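Local coordinates for uncharacterized protein (Desulfovibrio piger ATCC 29098, PDB 4Z48) that is of unknown function but belongs to the LolA-like family, whose relatives include the lipoprotein carrier LolA, so it may bind a lipid-like ligand, at residues A11-A16 with Y133-Q138; L151-K156 with Q166-R171; E160-R165 with L189-F194. All coordinates share one frame; numbering follows the deposited sequence.

Contact 1 of 3, residues A11-A16 with Y133-Q138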
# COMPACT_ATOMS: atom_id res chain seq x y z
N ALA A 11 11.83 -10.82 -17.65
CA ALA A 11 10.60 -11.55 -17.31
C ALA A 11 9.98 -10.99 -16.00
O ALA A 11 8.75 -10.94 -15.88
CB ALA A 11 10.86 -13.04 -17.16
N GLY A 12 10.82 -10.61 -15.04
CA GLY A 12 10.37 -10.05 -13.77
C GLY A 12 9.69 -8.72 -14.02
O GLY A 12 8.58 -8.48 -13.52
N TYR A 13 10.32 -7.87 -14.88
CA TYR A 13 9.75 -6.55 -15.23
C TYR A 13 8.42 -6.72 -15.98
O TYR A 13 7.48 -5.99 -15.67
CB TYR A 13 10.76 -5.71 -16.04
CG TYR A 13 10.21 -4.42 -16.61
CD1 TYR A 13 10.26 -3.23 -15.88
CD2 TYR A 13 9.68 -4.38 -17.90
CE1 TYR A 13 9.77 -2.04 -16.42
CE2 TYR A 13 9.19 -3.19 -18.44
CZ TYR A 13 9.23 -2.03 -17.70
OH TYR A 13 8.75 -0.86 -18.24
N ASP A 14 8.35 -7.67 -16.95
CA ASP A 14 7.15 -7.91 -17.75
C ASP A 14 5.96 -8.32 -16.86
O ASP A 14 4.84 -7.83 -17.06
CB ASP A 14 7.43 -8.91 -18.87
CG ASP A 14 8.30 -8.28 -19.97
OD1 ASP A 14 8.46 -7.04 -19.96
OD2 ASP A 14 8.80 -9.03 -20.81
N LEU A 15 6.21 -9.16 -15.83
CA LEU A 15 5.21 -9.56 -14.85
C LEU A 15 4.74 -8.36 -14.04
O LEU A 15 3.52 -8.15 -13.92
CB LEU A 15 5.73 -10.66 -13.91
CG LEU A 15 4.78 -11.09 -12.80
CD1 LEU A 15 3.52 -11.75 -13.37
CD2 LEU A 15 5.47 -12.00 -11.83
N ALA A 16 5.69 -7.55 -13.52
CA ALA A 16 5.38 -6.34 -12.76
C ALA A 16 4.44 -5.41 -13.56
O ALA A 16 3.52 -4.86 -12.98
CB ALA A 16 6.66 -5.62 -12.37
N TYR A 133 11.76 0.09 -9.46
CA TYR A 133 12.47 -1.14 -9.08
C TYR A 133 13.14 -1.91 -10.21
O TYR A 133 12.76 -1.80 -11.36
CB TYR A 133 11.45 -2.13 -8.43
CG TYR A 133 10.61 -1.53 -7.32
CD1 TYR A 133 9.40 -0.90 -7.59
CD2 TYR A 133 11.03 -1.61 -6.00
CE1 TYR A 133 8.63 -0.34 -6.57
CE2 TYR A 133 10.27 -1.06 -4.97
CZ TYR A 133 9.08 -0.41 -5.26
OH TYR A 133 8.32 0.14 -4.25
N ASP A 134 14.09 -2.76 -9.83
CA ASP A 134 14.73 -3.80 -10.64
C ASP A 134 14.08 -5.12 -10.23
O ASP A 134 13.87 -5.34 -9.04
CB ASP A 134 16.23 -3.82 -10.38
CG ASP A 134 16.92 -2.58 -10.91
OD1 ASP A 134 16.73 -2.26 -12.09
OD2 ASP A 134 17.61 -1.92 -10.12
N TYR A 135 13.78 -5.98 -11.18
CA TYR A 135 13.09 -7.23 -10.88
C TYR A 135 13.91 -8.45 -11.13
O TYR A 135 14.84 -8.43 -11.92
CB TYR A 135 11.79 -7.31 -11.71
CG TYR A 135 10.86 -6.15 -11.43
CD1 TYR A 135 10.03 -6.17 -10.32
CD2 TYR A 135 10.90 -5.00 -12.21
CE1 TYR A 135 9.23 -5.07 -10.01
CE2 TYR A 135 10.10 -3.91 -11.92
CZ TYR A 135 9.26 -3.95 -10.82
OH TYR A 135 8.47 -2.87 -10.48
N LEU A 136 13.51 -9.55 -10.49
CA LEU A 136 14.08 -10.87 -10.76
C LEU A 136 12.98 -11.96 -10.56
O LEU A 136 12.54 -12.22 -9.43
CB LEU A 136 15.32 -11.10 -9.90
CG LEU A 136 16.15 -12.36 -10.09
CD1 LEU A 136 16.79 -12.42 -11.48
CD2 LEU A 136 17.23 -12.43 -9.00
N LEU A 137 12.51 -12.54 -11.66
CA LEU A 137 11.55 -13.63 -11.60
C LEU A 137 12.32 -14.91 -11.17
O LEU A 137 13.16 -15.39 -11.92
CB LEU A 137 10.81 -13.83 -12.95
CG LEU A 137 9.80 -14.98 -12.99
CD1 LEU A 137 8.66 -14.74 -12.01
CD2 LEU A 137 9.24 -15.18 -14.39
N GLN A 138 12.02 -15.43 -9.97
CA GLN A 138 12.74 -16.55 -9.36
C GLN A 138 12.15 -17.90 -9.67
O GLN A 138 12.83 -18.91 -9.54
CB GLN A 138 12.83 -16.37 -7.83
CG GLN A 138 13.68 -15.17 -7.42
CD GLN A 138 15.18 -15.39 -7.58
OE1 GLN A 138 15.65 -16.12 -8.47
NE2 GLN A 138 15.94 -14.79 -6.69
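Tyr135 carries its CG beside its own backbone N and opposite the carbonyl carbon (chi1 -59°), which lays the phenol ring along the helix 11-16. Leu137 uses the other setting, with CG opposite the backbone N, and its branched end rises toward Ala11 and Leu15. Both residues send CB toward the helix, and Gly12 lies between them. With no side chain on Gly12, the helix backbone comes right down on the strand. Tyr135 CB is 3.4 Å from Gly12 C, and Leu137 CB is 3.8 Å from Gly12 N.

The Tyr135 ring is covered on one face by Ala16. The methyl CB sits 3.7 Å from the ring centroid and 21° off its normal, a CH-pi contact displaced toward the CZ and CE1 rim. Tyr13 meets the same ring obliquely, its CB lying 3.9 Å from Tyr135 CD2. At the Leu137 end the touching groups are methyls. Ala11 CB meets CD2 of Leu137 at 3.9 Å, and Leu15 CD2 meets its CD1 more loosely at 4.2 Å.

Here helix 8-20 lies across antiparallel strands, as in the LolA-like family, where a curved antiparallel sheet packs against helices. The axes of 11-16 and 133-138 come within 6.3 Å and run at 104°, so the helix crosses the strand almost at a right angle. Strand 133-143 is an outermost strand within this chain, and strand 146-155 continues the surface under the helix, where Leu15 reaches Tyr149 and Leu151.

The contact between these segments is apolar. The polar end of Tyr135 is satisfied elsewhere: its OH is hydrogen-bonded to the carbonyl of Val130. Leu137 also pairs through its backbone with Pro8, at the start of the helix.

Contact 2 of 3, residues L151-K156 with Q166-R171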
# COMPACT_ATOMS: atom_id res chain seq x y z
N LEU A 151 8.46 -13.31 -7.34
CA LEU A 151 8.99 -12.10 -7.95
C LEU A 151 9.72 -11.27 -6.94
O LEU A 151 9.10 -10.76 -5.99
CB LEU A 151 7.84 -11.24 -8.57
CG LEU A 151 8.29 -9.97 -9.35
CD1 LEU A 151 9.18 -10.34 -10.54
CD2 LEU A 151 7.09 -9.19 -9.85
N GLU A 152 11.03 -11.12 -7.13
CA GLU A 152 11.83 -10.27 -6.26
C GLU A 152 11.92 -8.90 -6.89
O GLU A 152 12.10 -8.80 -8.11
CB GLU A 152 13.25 -10.83 -6.05
CG GLU A 152 13.32 -12.12 -5.25
CD GLU A 152 14.69 -12.50 -4.72
OE1 GLU A 152 15.62 -11.67 -4.78
OE2 GLU A 152 14.82 -13.64 -4.21
N ARG A 153 11.81 -7.86 -6.08
CA ARG A 153 11.98 -6.50 -6.57
C ARG A 153 12.91 -5.75 -5.62
O ARG A 153 12.80 -5.91 -4.42
CB ARG A 153 10.65 -5.77 -6.84
CG ARG A 153 9.92 -5.21 -5.66
CD ARG A 153 8.70 -4.45 -6.12
NE ARG A 153 7.97 -3.93 -4.97
CZ ARG A 153 6.78 -3.34 -5.04
NH1 ARG A 153 6.16 -3.22 -6.21
NH2 ARG A 153 6.19 -2.90 -3.94
N THR A 154 13.88 -5.03 -6.18
CA THR A 154 14.89 -4.27 -5.45
C THR A 154 14.70 -2.82 -5.84
O THR A 154 14.61 -2.53 -7.03
CB THR A 154 16.31 -4.82 -5.77
OG1 THR A 154 16.36 -6.20 -5.45
CG2 THR A 154 17.39 -4.14 -4.97
N PRO A 155 14.68 -1.87 -4.88
CA PRO A 155 14.54 -0.47 -5.28
C PRO A 155 15.75 -0.01 -6.07
O PRO A 155 16.89 -0.39 -5.75
CB PRO A 155 14.42 0.28 -3.94
CG PRO A 155 15.11 -0.61 -2.94
CD PRO A 155 14.77 -2.01 -3.41
N LYS A 156 15.49 0.77 -7.11
CA LYS A 156 16.56 1.37 -7.92
C LYS A 156 17.39 2.31 -7.05
O LYS A 156 16.86 2.90 -6.09
CB LYS A 156 15.96 2.16 -9.10
CG LYS A 156 15.36 1.26 -10.15
CD LYS A 156 15.10 2.00 -11.44
CE LYS A 156 14.62 1.06 -12.52
NZ LYS A 156 14.08 1.82 -13.68
N GLN A 166 12.28 -6.84 -1.68
CA GLN A 166 10.99 -7.43 -1.40
C GLN A 166 10.78 -8.68 -2.25
O GLN A 166 10.95 -8.63 -3.47
CB GLN A 166 9.85 -6.44 -1.65
CG GLN A 166 9.96 -5.18 -0.76
CD GLN A 166 8.96 -4.13 -1.15
OE1 GLN A 166 8.24 -4.26 -2.15
NE2 GLN A 166 8.85 -3.10 -0.33
N VAL A 167 10.43 -9.79 -1.59
CA VAL A 167 10.12 -11.06 -2.26
C VAL A 167 8.61 -11.15 -2.27
O VAL A 167 7.96 -11.00 -1.23
CB VAL A 167 10.78 -12.30 -1.61
CG1 VAL A 167 10.43 -13.57 -2.38
CG2 VAL A 167 12.29 -12.12 -1.54
N GLN A 168 8.04 -11.29 -3.47
CA GLN A 168 6.59 -11.34 -3.61
C GLN A 168 6.11 -12.66 -4.22
O GLN A 168 6.66 -13.09 -5.23
CB GLN A 168 6.11 -10.19 -4.51
CG GLN A 168 6.74 -8.86 -4.19
CD GLN A 168 6.49 -7.84 -5.25
OE1 GLN A 168 5.87 -6.82 -4.99
NE2 GLN A 168 7.04 -8.06 -6.45
N TRP A 169 5.10 -13.28 -3.60
CA TRP A 169 4.43 -14.47 -4.15
C TRP A 169 3.18 -13.94 -4.83
O TRP A 169 2.29 -13.46 -4.14
CB TRP A 169 4.12 -15.49 -3.04
CG TRP A 169 5.32 -16.26 -2.62
CD1 TRP A 169 5.69 -17.51 -3.04
CD2 TRP A 169 6.35 -15.82 -1.73
NE1 TRP A 169 6.87 -17.88 -2.44
CE2 TRP A 169 7.31 -16.86 -1.65
CE3 TRP A 169 6.56 -14.64 -0.99
CZ2 TRP A 169 8.44 -16.77 -0.83
CZ3 TRP A 169 7.69 -14.55 -0.18
CH2 TRP A 169 8.61 -15.60 -0.10
N VAL A 170 3.12 -14.02 -6.18
CA VAL A 170 2.03 -13.44 -6.97
C VAL A 170 1.13 -14.53 -7.58
O VAL A 170 1.62 -15.41 -8.28
CB VAL A 170 2.62 -12.52 -8.08
CG1 VAL A 170 1.52 -11.89 -8.94
CG2 VAL A 170 3.53 -11.43 -7.48
N ARG A 171 -0.19 -14.45 -7.32
CA ARG A 171 -1.15 -15.43 -7.86
C ARG A 171 -1.13 -15.40 -9.36
O ARG A 171 -1.23 -14.32 -9.95
CB ARG A 171 -2.57 -15.15 -7.38
CG ARG A 171 -2.74 -15.22 -5.88
CD ARG A 171 -4.06 -14.61 -5.52
NE ARG A 171 -4.55 -15.02 -4.21
CZ ARG A 171 -5.34 -16.06 -4.00
NH1 ARG A 171 -5.73 -16.83 -5.01
NH2 ARG A 171 -5.75 -16.36 -2.77
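Arg153 grips the side-chain carbonyl of Gln166 side-on with two nitrogens. Arg153 places CG between its backbone N and carbonyl carbon (chi1 79°) and runs extended to NE, alongside Gln166. NE reaches Gln166 OE1 at 2.9 Å and NH2 reaches it at 3.0 Å, so one oxygen takes both bonds. That oxygen lies close to the guanidinium plane, though the amide itself is turned 37° from it. Gln168 comes to the same group from a different side. Its OE1 stands 3.5 Å above the plane of the Arg153 guanidinium, over its centre, and makes its hydrogen bond with Arg177 instead.

The Gln168 amide nitrogen turns back toward Leu151. NE2 packs 3.6 Å from Leu151 CD2 and gives a weak bond to Leu151 O. The same carbonyl takes the backbone N of Gln168 at 2.8 Å, from above the carbonyl plane.

These side chains are set by the antiparallel pairing of a beta hairpin, strands 146-155 and 163-171. Leu151 with Gln168 and Arg153 with Gln166 are hydrogen-bonded pairs. Between them, Glu152 and Val167 form a non-hydrogen-bonded pair on the opposite face, where Glu152 CG meets Val167 CG2 at 3.9 Å. The hydrogen bond from Leu151 N to Gln168 O is almost straight, with an N-H...O angle of 178°.

Further out, Arg153 NH1 is bonded to the carbonyl of Leu127, and Tyr133 makes a cation-pi contact with Arg153. Glu152 OE2 is held by Gln138 NE2 from the neighbouring strand. Helix 8-20 covers the Leu151 side through Leu15 and Met19, and Met19 also touches Val170.

Contact 3 of 3, residues E160-R165 with L189-F194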
# COMPACT_ATOMS: atom_id res chain seq x y z
N GLU A 160 14.28 6.58 -2.03
CA GLU A 160 14.04 6.85 -0.61
C GLU A 160 13.09 5.79 -0.07
O GLU A 160 11.87 5.87 -0.28
CB GLU A 160 13.45 8.27 -0.48
CG GLU A 160 13.43 8.86 0.91
CD GLU A 160 13.69 10.36 0.89
OE1 GLU A 160 12.79 11.12 0.46
OE2 GLU A 160 14.82 10.76 1.23
N THR A 161 13.65 4.77 0.58
CA THR A 161 12.84 3.65 1.11
C THR A 161 13.59 2.99 2.25
O THR A 161 14.81 3.05 2.29
CB THR A 161 12.51 2.62 -0.04
OG1 THR A 161 11.82 1.49 0.51
CG2 THR A 161 13.74 2.14 -0.79
N GLN A 162 12.87 2.35 3.17
CA GLN A 162 13.56 1.65 4.25
C GLN A 162 13.96 0.23 3.79
O GLN A 162 14.71 -0.46 4.49
CB GLN A 162 12.65 1.58 5.49
CG GLN A 162 11.55 0.57 5.36
CD GLN A 162 10.52 0.68 6.44
OE1 GLN A 162 9.50 1.35 6.27
NE2 GLN A 162 10.76 -0.01 7.56
N TYR A 163 13.43 -0.22 2.65
CA TYR A 163 13.64 -1.59 2.23
C TYR A 163 14.79 -1.77 1.25
O TYR A 163 15.04 -0.91 0.41
CB TYR A 163 12.37 -2.18 1.63
CG TYR A 163 11.13 -1.95 2.47
CD1 TYR A 163 11.01 -2.52 3.74
CD2 TYR A 163 10.10 -1.13 2.02
CE1 TYR A 163 9.85 -2.35 4.50
CE2 TYR A 163 8.95 -0.92 2.80
CZ TYR A 163 8.85 -1.51 4.04
OH TYR A 163 7.69 -1.31 4.75
N SER A 164 15.47 -2.90 1.38
CA SER A 164 16.57 -3.25 0.48
C SER A 164 16.05 -4.13 -0.64
O SER A 164 16.58 -4.09 -1.75
CB SER A 164 17.69 -3.97 1.23
OG SER A 164 17.17 -5.14 1.85
N ARG A 165 15.02 -4.94 -0.33
CA ARG A 165 14.45 -5.87 -1.31
C ARG A 165 13.16 -6.47 -0.76
O ARG A 165 12.95 -6.54 0.45
CB ARG A 165 15.48 -6.95 -1.70
CG ARG A 165 15.34 -8.32 -1.04
CD ARG A 165 16.57 -9.17 -1.26
NE ARG A 165 16.84 -9.94 -0.05
CZ ARG A 165 16.42 -11.18 0.15
NH1 ARG A 165 15.73 -11.81 -0.79
NH2 ARG A 165 16.69 -11.80 1.30
N LEU A 189 14.93 -9.60 7.73
CA LEU A 189 13.48 -9.67 7.50
C LEU A 189 12.76 -8.70 8.44
O LEU A 189 12.77 -8.90 9.66
CB LEU A 189 12.97 -11.10 7.71
CG LEU A 189 11.48 -11.33 7.43
CD1 LEU A 189 11.16 -11.16 5.95
CD2 LEU A 189 11.07 -12.71 7.89
N VAL A 190 12.20 -7.60 7.89
CA VAL A 190 11.58 -6.55 8.71
C VAL A 190 10.03 -6.67 8.72
O VAL A 190 9.38 -6.32 9.72
CB VAL A 190 12.06 -5.10 8.30
CG1 VAL A 190 11.64 -4.71 6.89
CG2 VAL A 190 11.59 -4.06 9.31
N LYS A 191 9.44 -7.17 7.61
CA LYS A 191 7.98 -7.30 7.56
C LYS A 191 7.57 -8.50 6.76
O LYS A 191 8.18 -8.82 5.72
CB LYS A 191 7.28 -6.05 6.97
CG LYS A 191 7.60 -4.74 7.55
CD LYS A 191 6.55 -3.75 7.19
CE LYS A 191 7.00 -2.46 7.77
NZ LYS A 191 6.07 -1.37 7.47
N LYS A 192 6.49 -9.15 7.23
CA LYS A 192 5.85 -10.27 6.53
C LYS A 192 4.41 -9.83 6.22
O LYS A 192 3.69 -9.44 7.13
CB LYS A 192 5.87 -11.59 7.35
CG LYS A 192 7.24 -12.19 7.60
CD LYS A 192 7.10 -13.68 7.95
CE LYS A 192 7.69 -14.06 9.29
NZ LYS A 192 7.79 -15.54 9.48
N LEU A 193 4.03 -9.84 4.94
CA LEU A 193 2.69 -9.44 4.50
C LEU A 193 1.94 -10.64 3.98
O LEU A 193 2.53 -11.48 3.28
CB LEU A 193 2.75 -8.36 3.43
CG LEU A 193 3.27 -6.97 3.81
CD1 LEU A 193 4.79 -6.98 4.02
CD2 LEU A 193 2.96 -5.98 2.69
N PHE A 194 0.66 -10.74 4.36
CA PHE A 194 -0.26 -11.78 3.94
C PHE A 194 -1.46 -11.11 3.37
O PHE A 194 -2.15 -10.37 4.07
CB PHE A 194 -0.65 -12.71 5.11
CG PHE A 194 0.52 -13.38 5.79
CD1 PHE A 194 1.20 -12.75 6.83
CD2 PHE A 194 0.97 -14.63 5.37
CE1 PHE A 194 2.26 -13.38 7.48
CE2 PHE A 194 2.04 -15.26 6.02
CZ PHE A 194 2.68 -14.62 7.06
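Val190 is the first residue of 189-194 to meet Tyr163. Its CG1 comes to the edge of the phenol ring, near the ring plane, 3.8 Å from Tyr163 CE1 and 3.9 Å from CD1. The two side chains cross at about a right angle. Val190 has CG1 between its backbone N and carbonyl carbon (chi1 65°), which points that methyl at the ring.

Lys191 follows and also sends its side chain toward Tyr163. Val190 and Lys191 together face Tyr182 in a classic beta bulge. The bulge lets two successive residues turn to the same side, where a regular strand would send one to each face. The lysine chain is extended beyond CG and passes the phenol at about a right angle. Its CE lies 3.3 Å from Tyr163 OH, and NZ lies 3.2 Å from the same oxygen in a weak hydrogen bond.

On the other segment, the ring of Tyr163 is backed by its neighbour: Gln162 CG sits 3.4 Å above one face, over the centre. Thr161 to Tyr163 form an ST turn, in which Thr161 OG1 accepts from the backbone N of Tyr163 at 3.2 Å. Tyr182, on the strand 177-184 that runs between 163-171 and 189-201, meets the Tyr163 ring edge-to-face.

Stronger partners hold both polar ends. Asp123 takes Tyr163 OH with OD1 and forms a salt bridge to Lys191 NZ with OD2. The ammonium is also bonded to the carbonyl of Asp118 and to Ser120 OG. The direct lysine-phenol bond is thus the lesser part of a shared network. The carboxylate joining the two groups would probably favour a charged lysine and lower its cost of burial.

In the fold
Contacts 1 and 2 lie about 7 Å apart, centre to centre, and share a sheet surface: strands 133-143 and 146-155 are neighbours, and Gly12 CA packs 3.5 Å from Leu151 CD1. Contact 2 is the buried one. Contacts 1 and 3 are partly buried. Contacts 2 and 3 both use strand 163-171, with Pro155 packing on the turn at Tyr163 and Ser164. Contact 1, where the helix covers an edge strand of this chain, is apolar. Contact 2 is backbone pairing with a buried arginine-glutamine cluster. Contact 3 skips over strand 177-184 and joins its segments through side chains alone, with one weak bond.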